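Local coordinates for protein carboxypeptidase A inhibitor (Ascaris suum, PDB 3FJU) that inhibits carboxypeptidase A, a zinc metalloprotease, as a small, secreted, disulfide-rich protein of the parasitic roundworm Ascaris suum, at residues Val1-Ser6 against Asn20-Thr25; Ile39-Asn44 against Gly59-Leu64. All coordinates share one frame; numbering follows the deposited sequence.

Contact 1 of 2, residues Val1-Ser6 against Asn20-Thr25; sequences VRKCLS and NKICST
A single backbone bridge, Lys3 to Ile22, ties the N-terminal arm of the chain to the strand 22-24 of the first two-stranded antiparallel sheet, with two disulfide half-cystines packed beside it. Cys23 N donates to Arg2 O (2.9 Å, 162° at the hydrogen). On the other side of the bridge Lys21 O takes two donors: Cys4 N at 3.3 Å, a longer bond, and Lys3 NZ at 2.9 Å. They come from opposite faces of the carbonyl plane, each well out of it, so the oxygen is gripped between main chain and side chain. Lys3 brings its ammonium there by curling back: CG stands beside its own backbone N (chi1 -61°), and bends at chi2 and chi3 lay CD and CE over Lys21 O. A water prolongs the pairing, accepting from Arg2 N and donating to Cys23 O. Lys21, with positive phi, and Ile22 both face Val17 in a G1 beta bulge where strands 15-17 and 22-24 are joined, and the arm docks at this bulge. The half-cystines meet here: Cys4 CB lies 3.7 Å from Cys23 SG, while Cys4 SG rests against the Ile22 peptide, 3.4 Å from Ile22 C. Cys4 is bonded to Cys16 on strand 15-17 and Cys23 to Cys10 in the loop before that strand, so the arm and strand 22-24 are each tied covalently to the part of the chain between them. The aliphatic part of Arg2 passes alongside the Cys23 sulfur, with CD 3.7 Å from SG, before its guanidinium reaches Asp9 O. At the start of the arm Val1 CG2, anti to the backbone N, meets Ile22 CG2 at 3.6 Å, the two side chains crossing at about a right angle.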
loop_
_atom_site.group_PDB
_atom_site.type_symbol
_atom_site.label_atom_id
_atom_site.label_comp_id
_atom_site.label_asym_id
_atom_site.label_seq_id
_atom_site.Cartn_x
_atom_site.Cartn_y
_atom_site.Cartn_z
ATOM N N VAL B 1 1.732 -8.415 31.645
ATOM C CA VAL B 1 2.849 -7.421 31.665
ATOM C C VAL B 1 3.437 -7.260 33.066
ATOM O O VAL B 1 2.713 -7.253 34.070
ATOM C CB VAL B 1 2.409 -6.031 31.111
ATOM C CG1 VAL B 1 1.467 -5.332 32.100
ATOM C CG2 VAL B 1 3.600 -5.138 30.843
ATOM N N ARG B 2 4.755 -7.126 33.127
ATOM C CA ARG B 2 5.423 -6.736 34.347
ATOM C C ARG B 2 6.226 -5.491 34.052
ATOM O O ARG B 2 7.065 -5.478 33.153
ATOM C CB ARG B 2 6.332 -7.867 34.854
ATOM C CG ARG B 2 7.131 -7.501 36.081
ATOM C CD ARG B 2 8.054 -8.633 36.472
ATOM N NE ARG B 2 7.339 -9.560 37.322
ATOM C CZ ARG B 2 7.546 -9.667 38.630
ATOM N NH1 ARG B 2 8.484 -8.932 39.222
ATOM N NH2 ARG B 2 6.839 -10.533 39.339
ATOM N N LYS B 3 5.938 -4.428 34.798
ATOM C CA LYS B 3 6.649 -3.165 34.667
ATOM C C LYS B 3 7.984 -3.216 35.402
ATOM O O LYS B 3 8.157 -3.997 36.375
ATOM C CB LYS B 3 5.783 -2.027 35.208
ATOM C CG LYS B 3 4.455 -1.854 34.483
ATOM C CD LYS B 3 4.642 -1.345 33.050
ATOM C CE LYS B 3 5.211 0.074 33.002
ATOM N NZ LYS B 3 5.640 0.444 31.626
ATOM N N CYS B 4 8.917 -2.378 34.952
ATOM C CA CYS B 4 10.286 -2.389 35.475
ATOM C C CYS B 4 10.957 -1.042 35.249
ATOM O O CYS B 4 10.516 -0.246 34.399
ATOM C CB CYS B 4 11.112 -3.490 34.775
ATOM S SG CYS B 4 11.120 -3.330 32.965
ATOM N N LEU B 5 12.028 -0.806 36.004
ATOM C CA LEU B 5 12.928 0.326 35.787
ATOM C C LEU B 5 14.348 -0.159 35.495
ATOM O O LEU B 5 15.141 0.566 34.879
ATOM C CB LEU B 5 12.904 1.293 36.976
ATOM C CG LEU B 5 11.559 1.927 37.373
ATOM C CD1 LEU B 5 11.719 2.720 38.662
ATOM C CD2 LEU B 5 10.984 2.797 36.262
ATOM N N SER B 6 14.660 -1.375 35.954
ATOM C CA SER B 6 15.926 -2.035 35.667
ATOM C C SER B 6 15.686 -3.549 35.620
ATOM O O SER B 6 14.621 -4.035 36.038
ATOM C CB SER B 6 16.987 -1.682 36.723
ATOM O OG SER B 6 16.746 -2.329 37.964
ATOM N N ASN B 20 9.874 1.240 26.744
ATOM C CA ASN B 20 8.508 1.139 27.275
ATOM C C ASN B 20 8.376 0.616 28.715
ATOM O O ASN B 20 7.276 0.448 29.210
ATOM C CB ASN B 20 7.575 0.388 26.301
ATOM C CG ASN B 20 8.000 -1.066 26.061
ATOM O OD1 ASN B 20 9.066 -1.500 26.509
ATOM N ND2 ASN B 20 7.173 -1.812 25.332
ATOM N N LYS B 21 9.509 0.344 29.359
ATOM C CA LYS B 21 9.562 -0.052 30.785
ATOM C C LYS B 21 8.742 -1.307 31.086
ATOM O O LYS B 21 7.930 -1.354 32.018
ATOM C CB LYS B 21 9.158 1.117 31.704
ATOM C CG LYS B 21 10.052 2.333 31.540
ATOM C CD LYS B 21 11.477 2.046 31.958
ATOM C CE LYS B 21 12.266 3.338 32.089
ATOM N NZ LYS B 21 12.872 3.783 30.806
ATOM N N ILE B 22 8.938 -2.319 30.256
ATOM C CA ILE B 22 8.336 -3.615 30.514
ATOM C C ILE B 22 9.397 -4.699 30.439
ATOM O O ILE B 22 10.427 -4.563 29.760
ATOM C CB ILE B 22 7.160 -3.975 29.553
ATOM C CG1 ILE B 22 7.675 -4.313 28.141
ATOM C CG2 ILE B 22 6.110 -2.853 29.527
ATOM C CD1 ILE B 22 6.687 -5.124 27.280
ATOM N N CYS B 23 9.124 -5.778 31.160
ATOM C CA CYS B 23 9.987 -6.949 31.151
ATOM C C CYS B 23 9.704 -7.791 29.916
ATOM O O CYS B 23 8.543 -7.934 29.486
ATOM C CB CYS B 23 9.726 -7.771 32.411
ATOM S SG CYS B 23 10.151 -6.921 33.921
ATOM N N SER B 24 10.763 -8.348 29.339
ATOM C CA SER B 24 10.652 -9.214 28.169
ATOM C C SER B 24 11.833 -10.180 28.145
ATOM O O SER B 24 12.910 -9.877 28.676
ATOM C CB SER B 24 10.654 -8.379 26.883
ATOM O OG SER B 24 10.767 -9.213 25.751
ATOM N N THR B 25 11.630 -11.338 27.522
ATOM C CA THR B 25 12.728 -12.272 27.324
ATOM C C THR B 25 13.722 -11.686 26.333
ATOM O O THR B 25 13.374 -10.844 25.469
ATOM C CB THR B 25 12.245 -13.647 26.800
ATOM O OG1 THR B 25 11.643 -13.492 25.507
ATOM C CG2 THR B 25 11.249 -14.256 27.754
HETATM O O HOH W 1 6.258 -7.989 30.886
#

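Contact 2 of 2, residues Ile39-Asn44 against Gly59-Leu64; sequences IPCKSN and GCCWDL. Unlike the reference sequence in segment 59-64: Gly59 (reference Leu), Cys60 (reference Pro), Cys61 (reference Trp), Trp62 (reference Gly), Asp63 (reference Leu).
Ile39-Cys41 and Gly59-Cys61 are joined by one bridge, Pro40 to Cys60, with their CA atoms 4.2 Å apart and a hydrogen bond at each end. Cys61 N donates to Ile39 O at 2.9 Å; Cys41 N donates to Gly59 O at 3.0 Å. Pro40 has no N-H to offer, but its CA adds a CA-H...O contact to Gly59 O at 3.2 Å. Gly59 has a positive phi (84°), which glycine adopts readily, and its O takes both the Cys41 N-H and the Pro40 CA-H. Among the side chains sulfur does most of the touching. Cys41 SG sits between its own backbone N and carbonyl carbon (chi1 50°) and presses on the Cys60 peptide, 3.2 Å from Cys60 C. Cys61 SG, turned to lie beside its own N, is flanked by Cys41 CB and by Ile39 CG1, each 3.8 Å away. These half-cystines belong to separate disulfides, Cys41 to Cys56 and Cys61 to Cys47, while Cys60 pairs with Cys32. Such closely packed disulfides, with little regular secondary structure, form the core of a small cystine-rich domain. Beyond the bridge Cys60 CB lies at the edge of the Trp62 ring, in its plane, and that ring meets His36, which with Glu35 binds zinc. The next residues, Asp63 and Leu64, reach the other protein chain of the assembly. The strand 60-62 thus runs antiparallel to 55-57 on one side and takes the 39-41 loop on the other, while Pro40 packs on Ile29 and Cys32 of helix 26-36 and on Val17 of strand 15-17.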
loop_
_atom_site.group_PDB
_atom_site.type_symbol
_atom_site.label_atom_id
_atom_site.label_comp_id
_atom_site.label_asym_id
_atom_site.label_seq_id
_atom_site.Cartn_x
_atom_site.Cartn_y
_atom_site.Cartn_z
ATOM N N ILE B 39 10.340 -2.801 19.448
ATOM C CA ILE B 39 10.409 -3.345 20.809
ATOM C C ILE B 39 9.237 -4.275 21.079
ATOM O O ILE B 39 8.213 -4.207 20.392
ATOM C CB ILE B 39 10.431 -2.208 21.872
ATOM C CG1 ILE B 39 9.114 -1.402 21.844
ATOM C CG2 ILE B 39 11.696 -1.331 21.677
ATOM C CD1 ILE B 39 9.032 -0.206 22.832
ATOM N N PRO B 40 9.381 -5.166 22.074
ATOM C CA PRO B 40 8.278 -6.048 22.449
ATOM C C PRO B 40 7.171 -5.322 23.194
ATOM O O PRO B 40 7.371 -4.231 23.748
ATOM C CB PRO B 40 8.931 -7.042 23.426
ATOM C CG PRO B 40 10.366 -6.881 23.270
ATOM C CD PRO B 40 10.583 -5.456 22.868
ATOM N N CYS B 41 6.018 -5.975 23.251
ATOM C CA CYS B 41 4.873 -5.464 23.972
ATOM C C CYS B 41 3.977 -6.636 24.348
ATOM O O CYS B 41 4.044 -7.718 23.740
ATOM C CB CYS B 41 4.091 -4.480 23.104
ATOM S SG CYS B 41 3.717 -5.151 21.440
ATOM N N LYS B 42 3.119 -6.395 25.334
ATOM C CA LYS B 42 2.085 -7.346 25.737
ATOM C C LYS B 42 0.713 -6.882 25.285
ATOM O O LYS B 42 -0.162 -7.715 25.011
ATOM C CB LYS B 42 2.112 -7.538 27.254
ATOM C CG LYS B 42 3.443 -7.997 27.822
ATOM C CD LYS B 42 3.798 -9.405 27.396
ATOM C CE LYS B 42 4.657 -10.077 28.469
ATOM N NZ LYS B 42 5.556 -11.072 27.852
ATOM N N SER B 43 0.528 -5.559 25.218
ATOM C CA SER B 43 -0.704 -4.963 24.689
ATOM C C SER B 43 -0.422 -3.612 24.054
ATOM O O SER B 43 0.693 -3.094 24.170
ATOM C CB SER B 43 -1.749 -4.797 25.801
ATOM O OG SER B 43 -1.381 -3.769 26.699
ATOM N N ASN B 44 -1.438 -3.026 23.414
ATOM C CA ASN B 44 -1.300 -1.712 22.758
ATOM C C ASN B 44 -0.748 -0.638 23.694
ATOM O O ASN B 44 -0.020 0.262 23.270
ATOM C CB ASN B 44 -2.635 -1.218 22.161
ATOM C CG ASN B 44 -3.043 -1.960 20.887
ATOM O OD1 ASN B 44 -2.294 -2.757 20.349
ATOM N ND2 ASN B 44 -4.264 -1.715 20.431
ATOM N N GLY B 59 3.336 -9.587 19.450
ATOM C CA GLY B 59 4.385 -9.440 20.450
ATOM C C GLY B 59 5.352 -8.284 20.262
ATOM O O GLY B 59 6.248 -8.112 21.089
ATOM N N CYS B 60 5.186 -7.501 19.186
ATOM C CA CYS B 60 6.032 -6.315 18.934
ATOM C C CYS B 60 5.212 -5.052 18.616
ATOM O O CYS B 60 4.072 -5.152 18.163
ATOM C CB CYS B 60 6.978 -6.586 17.756
ATOM S SG CYS B 60 7.939 -8.153 17.854
ATOM N N CYS B 61 5.795 -3.870 18.846
ATOM C CA CYS B 61 5.131 -2.597 18.514
ATOM C C CYS B 61 5.225 -2.302 17.025
ATOM O O CYS B 61 6.285 -1.926 16.538
ATOM C CB CYS B 61 5.738 -1.436 19.306
ATOM S SG CYS B 61 5.361 -1.521 21.083
ATOM N N TRP B 62 4.113 -2.506 16.323
ATOM C CA TRP B 62 4.032 -2.335 14.853
ATOM C C TRP B 62 3.470 -0.984 14.458
ATOM O O TRP B 62 2.655 -0.404 15.166
ATOM C CB TRP B 62 3.058 -3.377 14.285
ATOM C CG TRP B 62 3.620 -4.775 14.085
ATOM C CD1 TRP B 62 4.420 -5.505 14.945
ATOM C CD2 TRP B 62 3.373 -5.613 12.966
ATOM N NE1 TRP B 62 4.687 -6.731 14.401
ATOM C CE2 TRP B 62 4.057 -6.824 13.185
ATOM C CE3 TRP B 62 2.641 -5.448 11.771
ATOM C CZ2 TRP B 62 4.022 -7.879 12.265
ATOM C CZ3 TRP B 62 2.602 -6.494 10.859
ATOM C CH2 TRP B 62 3.291 -7.697 11.109
ATOM N N ASP B 63 3.890 -0.491 13.297
ATOM C CA ASP B 63 3.139 0.582 12.652
ATOM C C ASP B 63 1.868 0.055 11.993
ATOM O O ASP B 63 1.747 -1.145 11.715
ATOM C CB ASP B 63 3.995 1.247 11.567
ATOM C CG ASP B 63 4.966 2.269 12.136
ATOM O OD1 ASP B 63 4.483 3.175 12.826
ATOM O OD2 ASP B 63 6.197 2.209 11.859
ATOM N N LEU B 64 0.939 0.968 11.702
ATOM C CA LEU B 64 -0.165 0.674 10.782
ATOM C C LEU B 64 0.411 0.864 9.391
ATOM O O LEU B 64 1.046 1.891 9.110
ATOM C CB LEU B 64 -1.348 1.614 11.016
ATOM C CG LEU B 64 -2.142 1.467 12.327
ATOM C CD1 LEU B 64 -2.536 -0.017 12.522
ATOM C CD2 LEU B 64 -1.412 2.018 13.587
#

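Each contact joins a loop segment to the second strand of a two-stranded antiparallel sheet through one bridge, and each sets a half-cystine sulfur against the strand backbone. They differ in setting: contact 1 is partly buried, with Val1, Arg2, Lys3 and Leu5 exposed and a lysine and a water supplementing the backbone bonds, whereas contact 2 is buried and relies on backbone bonds, sulfur and aliphatic carbon. In the chain they come in series, their centres 13 Å apart on opposite sides of the chain's centre. They nevertheless touch: Asn20 ND2 probably donates to Pro40 O at 2.9 Å, and Ser24 OG packs on Pro40 CG.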